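Side-chain contacts in beta subunit of photoactivated adenylyl cyclase (Beggiatoa sp. PS, PDB 5M2A), which makes cyclic AMP from ATP under the control of blue light, sensed by a flavin-binding BLUF domain joined to a class III cyclase catalytic domain: residues D160-S165 and L285-P290; L242-T247 and R346-N351. All blocks are in the same frame, centred on the assembly; numbering follows the deposited sequence.

Both contacts lie in the cyclase part of the chain, on the same side of its centre, and their centres are about 13 Å apart. Interaction 1 sits at the magnesium site, to which D160 and I161 belong; in interaction 2 the side chain of L244 stays about 12 Å from the metal. The two are joined directly where 160-165 runs beside 242-247. D160 O lies 2.9 Å from T247 OG1, a probable hydrogen bond. A second probable hydrogen bond joins L162 N to Y246 O at 2.9 Å, while I161 CG2 packs 3.8 Å from L245 CD1. Helix 338-349 also serves both, since its earlier turns touch L162 and A163 and its last turn meets L244.

Interaction 1: D160-S165 and L285-P290; sequences DILAFS and LTRQLP. With MG (magnesium ion), chain G.
The charged part of this contact is the grip of R287 on D160. Both terminal nitrogens converge on one carboxylate oxygen, NH2 at 2.6 Å and NH1 at 2.8 Å from D160 OD1, which lies close to the guanidinium plane. The carboxylate is turned 68° to that plane: NH1 uses the syn lone pair of OD1, whereas NH2 arrives from above the carboxylate. With CG lodged between backbone N and carbonyl carbon (chi1 77°), D160 swings its acid group toward the arginine. E283 gives NH1 a second anionic partner.

Water extends the polar network. R287 NE donates to a water 3.0 Å away that also accepts from A163 N, tying the arginine to the turn I161-F164. A second water, 2.1 Å from the magnesium ion, takes only a weak bond from NH2. I161 O binds the metal at 2.5 Å.

Van der Waals packing is slight: the L162 CD1 methyl lies along the arginine, 4.0 Å from R287 CG.

E283 and D160 bring like charges close together, and R287, whose NH1 pairs with both acids, probably offsets their repulsion. The arginine takes D160 OD1, while D160 OD2 lies 3.0 Å from the magnesium ion.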
loop_
_atom_site.group_PDB
_atom_site.type_symbol
_atom_site.label_atom_id
_atom_site.label_comp_id
_atom_site.label_asym_id
_atom_site.label_seq_id
_atom_site.Cartn_x
_atom_site.Cartn_y
_atom_site.Cartn_z
ATOM N N ASP A 160 -15.012 9.582 -4.530
ATOM C CA ASP A 160 -15.341 9.292 -3.139
ATOM C C ASP A 160 -16.851 9.319 -2.959
ATOM O O ASP A 160 -17.607 9.595 -3.894
ATOM C CB ASP A 160 -14.623 10.249 -2.176
ATOM C CG ASP A 160 -15.241 11.621 -2.111
ATOM O OD1 ASP A 160 -16.088 11.956 -2.956
ATOM O OD2 ASP A 160 -14.864 12.373 -1.189
ATOM N N ILE A 161 -17.276 9.049 -1.737
ATOM C CA ILE A 161 -18.669 8.739 -1.443
ATOM C C ILE A 161 -19.400 10.001 -1.014
ATOM O O ILE A 161 -18.949 10.713 -0.107
ATOM C CB ILE A 161 -18.755 7.667 -0.348
ATOM C CG1 ILE A 161 -18.120 6.369 -0.857
ATOM C CG2 ILE A 161 -20.187 7.470 0.080
ATOM C CD1 ILE A 161 -18.110 5.239 0.178
ATOM N N LEU A 162 -20.551 10.262 -1.642
ATOM C CA LEU A 162 -21.356 11.427 -1.296
ATOM C C LEU A 162 -21.918 11.296 0.112
ATOM O O LEU A 162 -22.409 10.232 0.501
ATOM C CB LEU A 162 -22.513 11.586 -2.289
ATOM C CG LEU A 162 -23.414 12.797 -2.058
ATOM C CD1 LEU A 162 -22.647 14.075 -2.374
ATOM C CD2 LEU A 162 -24.683 12.696 -2.888
ATOM N N ALA A 163 -21.860 12.398 0.871
ATOM C CA ALA A 163 -22.388 12.454 2.237
ATOM C C ALA A 163 -21.782 11.374 3.130
ATOM O O ALA A 163 -22.451 10.833 4.015
ATOM C CB ALA A 163 -23.916 12.355 2.253
ATOM N N PHE A 164 -20.514 11.037 2.905
ATOM C CA PHE A 164 -19.917 9.961 3.691
ATOM C C PHE A 164 -19.890 10.294 5.179
ATOM O O PHE A 164 -19.999 9.390 6.017
ATOM C CB PHE A 164 -18.513 9.655 3.174
ATOM C CG PHE A 164 -17.905 8.424 3.786
ATOM C CD1 PHE A 164 -18.480 7.186 3.574
ATOM C CD2 PHE A 164 -16.767 8.516 4.574
ATOM C CE1 PHE A 164 -17.935 6.038 4.131
ATOM C CE2 PHE A 164 -16.211 7.374 5.136
ATOM C CZ PHE A 164 -16.794 6.134 4.914
ATOM N N SER A 165 -19.761 11.578 5.532
ATOM C CA SER A 165 -19.799 11.951 6.943
ATOM C C SER A 165 -21.134 11.586 7.573
ATOM O O SER A 165 -21.182 11.178 8.737
ATOM C CB SER A 165 -19.524 13.446 7.117
ATOM O OG SER A 165 -18.171 13.735 6.820
ATOM N N LEU A 285 -15.602 19.413 -5.712
ATOM C CA LEU A 285 -16.447 20.429 -6.327
ATOM C C LEU A 285 -17.733 19.855 -6.911
ATOM O O LEU A 285 -18.720 20.591 -7.023
ATOM C CB LEU A 285 -15.658 21.157 -7.417
ATOM C CG LEU A 285 -16.351 22.243 -8.240
ATOM C CD1 LEU A 285 -16.669 23.454 -7.378
ATOM C CD2 LEU A 285 -15.459 22.618 -9.404
ATOM N N THR A 286 -17.748 18.568 -7.293
ATOM C CA THR A 286 -18.977 17.976 -7.825
ATOM C C THR A 286 -20.151 18.107 -6.861
ATOM O O THR A 286 -21.299 18.079 -7.307
ATOM C CB THR A 286 -18.787 16.498 -8.170
ATOM O OG1 THR A 286 -18.473 15.747 -6.984
ATOM C CG2 THR A 286 -17.688 16.321 -9.219
ATOM N N ARG A 287 -19.885 18.257 -5.559
ATOM C CA ARG A 287 -20.966 18.475 -4.592
ATOM C C ARG A 287 -21.772 19.728 -4.906
ATOM O O ARG A 287 -22.954 19.813 -4.546
ATOM C CB ARG A 287 -20.400 18.588 -3.178
ATOM C CG ARG A 287 -20.270 17.277 -2.443
ATOM C CD ARG A 287 -19.244 16.377 -3.086
ATOM N NE ARG A 287 -19.083 15.154 -2.315
ATOM C CZ ARG A 287 -18.268 14.165 -2.652
ATOM N NH1 ARG A 287 -17.535 14.256 -3.755
ATOM N NH2 ARG A 287 -18.188 13.085 -1.889
ATOM N N GLN A 288 -21.146 20.717 -5.540
ATOM C CA GLN A 288 -21.785 21.982 -5.865
ATOM C C GLN A 288 -22.233 22.056 -7.315
ATOM O O GLN A 288 -22.733 23.100 -7.745
ATOM C CB GLN A 288 -20.832 23.147 -5.574
ATOM C CG GLN A 288 -20.000 22.982 -4.318
ATOM C CD GLN A 288 -18.906 24.029 -4.214
ATOM O OE1 GLN A 288 -19.041 25.141 -4.734
ATOM N NE2 GLN A 288 -17.812 23.677 -3.546
ATOM N N LEU A 289 -22.072 20.976 -8.076
ATOM C CA LEU A 289 -22.348 20.959 -9.497
ATOM C C LEU A 289 -23.504 20.019 -9.821
ATOM O O LEU A 289 -23.730 19.029 -9.116
ATOM C CB LEU A 289 -21.113 20.511 -10.289
ATOM C CG LEU A 289 -19.854 21.345 -10.096
ATOM C CD1 LEU A 289 -18.685 20.679 -10.801
ATOM C CD2 LEU A 289 -20.079 22.748 -10.626
ATOM N N PRO A 290 -24.241 20.291 -10.888
ATOM C CA PRO A 290 -25.298 19.361 -11.308
ATOM C C PRO A 290 -24.752 18.190 -12.113
ATOM O O PRO A 290 -25.483 17.565 -12.886
ATOM C CB PRO A 290 -26.226 20.249 -12.148
ATOM C CG PRO A 290 -25.331 21.323 -12.674
ATOM C CD PRO A 290 -24.289 21.569 -11.626
HETATM MG MG MG G . -16.786 11.551 0.913
HETATM O O HOH W 1 -19.999 14.735 0.503
HETATM O O HOH W 2 -17.977 13.273 1.348
#

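Interaction 2: L242-T247 and R346-N351; sequences LHLLYT and RQTLEN
The last turn of the C-terminal helix 338-349 packs here against the connection that leads from helix 215-235 into strand 247-258 of the cyclase sheet. L244, on that connection, carries the contact alone on its side and meets T348 and L349 with its two methyl branches. Its CD1 meets T348 CG2 end to end at 4.0 Å. L244 CD2 lies beside L349, 3.9 Å from L349 CD2, and still comes within 4.1 Å of T348 CG2; the two leucine side chains lie antiparallel, each passing the other.

The torsion of T348 sorts its two branches: CG2 stands anti to the backbone N and looks toward the leucine, while OG1 stands anti to the carbonyl carbon (chi1 -63°) and bonds to L344 O one turn earlier. Its polar atom is thus satisfied within the helix, leaving a methyl for the apolar surface.

No hydrogen bond crosses between the segments, and they bury 119 Å² in all. L349 also touches L167 and K170 of helix 164-170, so the helix end bridges two elements. The arrangement is plain apolar packing of a terminal helix against a helix-to-strand connection, at the margin of the class III cyclase fold.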
loop_
_atom_site.group_PDB
_atom_site.type_symbol
_atom_site.label_atom_id
_atom_site.label_comp_id
_atom_site.label_asym_id
_atom_site.label_seq_id
_atom_site.Cartn_x
_atom_site.Cartn_y
_atom_site.Cartn_z
ATOM N N LEU A 242 -26.471 0.345 0.985
ATOM C CA LEU A 242 -26.113 0.510 -0.424
ATOM C C LEU A 242 -27.173 1.278 -1.212
ATOM O O LEU A 242 -26.862 1.826 -2.277
ATOM C CB LEU A 242 -25.886 -0.851 -1.070
ATOM C CG LEU A 242 -24.680 -1.593 -0.498
ATOM C CD1 LEU A 242 -24.576 -3.009 -1.091
ATOM C CD2 LEU A 242 -23.392 -0.780 -0.729
ATOM N N HIS A 243 -28.403 1.350 -0.705
ATOM C CA HIS A 243 -29.448 2.138 -1.354
ATOM C C HIS A 243 -29.119 3.625 -1.360
ATOM O O HIS A 243 -29.779 4.392 -2.073
ATOM C CB HIS A 243 -30.791 1.898 -0.656
ATOM C CG HIS A 243 -31.935 2.644 -1.267
ATOM N ND1 HIS A 243 -32.280 2.515 -2.596
ATOM C CD2 HIS A 243 -32.806 3.537 -0.737
ATOM C CE1 HIS A 243 -33.317 3.293 -2.858
ATOM N NE2 HIS A 243 -33.656 3.923 -1.747
ATOM N N LEU A 244 -28.112 4.038 -0.585
ATOM C CA LEU A 244 -27.792 5.445 -0.371
ATOM C C LEU A 244 -26.435 5.825 -0.929
ATOM O O LEU A 244 -25.898 6.866 -0.539
ATOM C CB LEU A 244 -27.810 5.789 1.120
ATOM C CG LEU A 244 -29.062 6.124 1.925
ATOM C CD1 LEU A 244 -30.365 5.792 1.222
ATOM C CD2 LEU A 244 -28.951 5.442 3.272
ATOM N N LEU A 245 -25.860 5.000 -1.815
ATOM C CA LEU A 245 -24.470 5.141 -2.243
ATOM C C LEU A 245 -24.389 5.889 -3.577
ATOM O O LEU A 245 -24.844 5.388 -4.617
ATOM C CB LEU A 245 -23.795 3.767 -2.323
ATOM C CG LEU A 245 -22.360 3.666 -2.862
ATOM C CD1 LEU A 245 -21.386 4.498 -2.043
ATOM C CD2 LEU A 245 -21.908 2.195 -2.907
ATOM N N TYR A 246 -23.789 7.080 -3.529
ATOM C CA TYR A 246 -23.505 7.941 -4.664
ATOM C C TYR A 246 -22.031 8.324 -4.656
ATOM O O TYR A 246 -21.367 8.315 -3.615
ATOM C CB TYR A 246 -24.327 9.232 -4.626
ATOM C CG TYR A 246 -25.813 9.041 -4.562
ATOM C CD1 TYR A 246 -26.427 8.608 -3.396
ATOM C CD2 TYR A 246 -26.615 9.348 -5.658
ATOM C CE1 TYR A 246 -27.791 8.452 -3.323
ATOM C CE2 TYR A 246 -27.985 9.197 -5.594
ATOM C CZ TYR A 246 -28.565 8.745 -4.429
ATOM O OH TYR A 246 -29.927 8.598 -4.376
ATOM N N THR A 247 -21.521 8.706 -5.818
ATOM C CA THR A 247 -20.121 9.089 -5.898
ATOM C C THR A 247 -19.988 10.423 -6.618
ATOM O O THR A 247 -20.885 10.857 -7.344
ATOM C CB THR A 247 -19.287 7.997 -6.604
ATOM O OG1 THR A 247 -17.888 8.264 -6.435
ATOM C CG2 THR A 247 -19.614 7.923 -8.075
ATOM N N ARG A 346 -29.689 11.636 5.194
ATOM C CA ARG A 346 -29.818 11.850 6.629
ATOM C C ARG A 346 -31.202 11.445 7.128
ATOM O O ARG A 346 -31.329 10.780 8.161
ATOM C CB ARG A 346 -29.520 13.309 6.973
ATOM C CG ARG A 346 -29.785 13.662 8.427
ATOM C CD ARG A 346 -29.151 14.991 8.800
ATOM N NE ARG A 346 -27.696 14.938 8.681
ATOM C CZ ARG A 346 -26.887 14.468 9.624
ATOM N NH1 ARG A 346 -27.389 14.008 10.760
ATOM N NH2 ARG A 346 -25.576 14.456 9.429
ATOM N N GLN A 347 -32.254 11.816 6.398
ATOM C CA GLN A 347 -33.605 11.489 6.842
ATOM C C GLN A 347 -33.876 9.989 6.754
ATOM O O GLN A 347 -34.584 9.431 7.599
ATOM C CB GLN A 347 -34.630 12.282 6.030
ATOM C CG GLN A 347 -34.667 13.758 6.393
ATOM C CD GLN A 347 -35.736 14.526 5.636
ATOM O OE1 GLN A 347 -35.963 14.294 4.449
ATOM N NE2 GLN A 347 -36.400 15.445 6.324
ATOM N N THR A 348 -33.330 9.318 5.736
ATOM C CA THR A 348 -33.468 7.866 5.659
ATOM C C THR A 348 -32.830 7.194 6.870
ATOM O O THR A 348 -33.372 6.227 7.419
ATOM C CB THR A 348 -32.843 7.342 4.364
ATOM O OG1 THR A 348 -33.548 7.883 3.239
ATOM C CG2 THR A 348 -32.908 5.823 4.307
ATOM N N LEU A 349 -31.679 7.706 7.306
ATOM C CA LEU A 349 -30.952 7.128 8.430
ATOM C C LEU A 349 -31.444 7.624 9.782
ATOM O O LEU A 349 -30.996 7.104 10.807
ATOM C CB LEU A 349 -29.458 7.426 8.293
ATOM C CG LEU A 349 -28.776 6.802 7.073
ATOM C CD1 LEU A 349 -27.328 7.252 6.984
ATOM C CD2 LEU A 349 -28.871 5.292 7.148
ATOM N N GLU A 350 -32.335 8.615 9.809
ATOM C CA GLU A 350 -32.948 9.049 11.058
ATOM C C GLU A 350 -33.932 7.995 11.555
ATOM O O GLU A 350 -34.828 7.570 10.819
ATOM C CB GLU A 350 -33.672 10.385 10.871
ATOM C CG GLU A 350 -32.775 11.601 10.728
ATOM C CD GLU A 350 -32.001 11.917 11.991
ATOM O OE1 GLU A 350 -32.437 11.500 13.088
ATOM O OE2 GLU A 350 -30.949 12.585 11.891
ATOM N N ASN A 351 -33.770 7.579 12.808
ATOM C CA ASN A 351 -34.692 6.638 13.431
ATOM C C ASN A 351 -35.746 7.316 14.295
ATOM O O ASN A 351 -36.714 6.659 14.691
ATOM C CB ASN A 351 -33.919 5.618 14.277
ATOM C CG ASN A 351 -33.049 4.707 13.434
ATOM O OD1 ASN A 351 -33.419 4.335 12.318
ATOM N ND2 ASN A 351 -31.883 4.346 13.960
#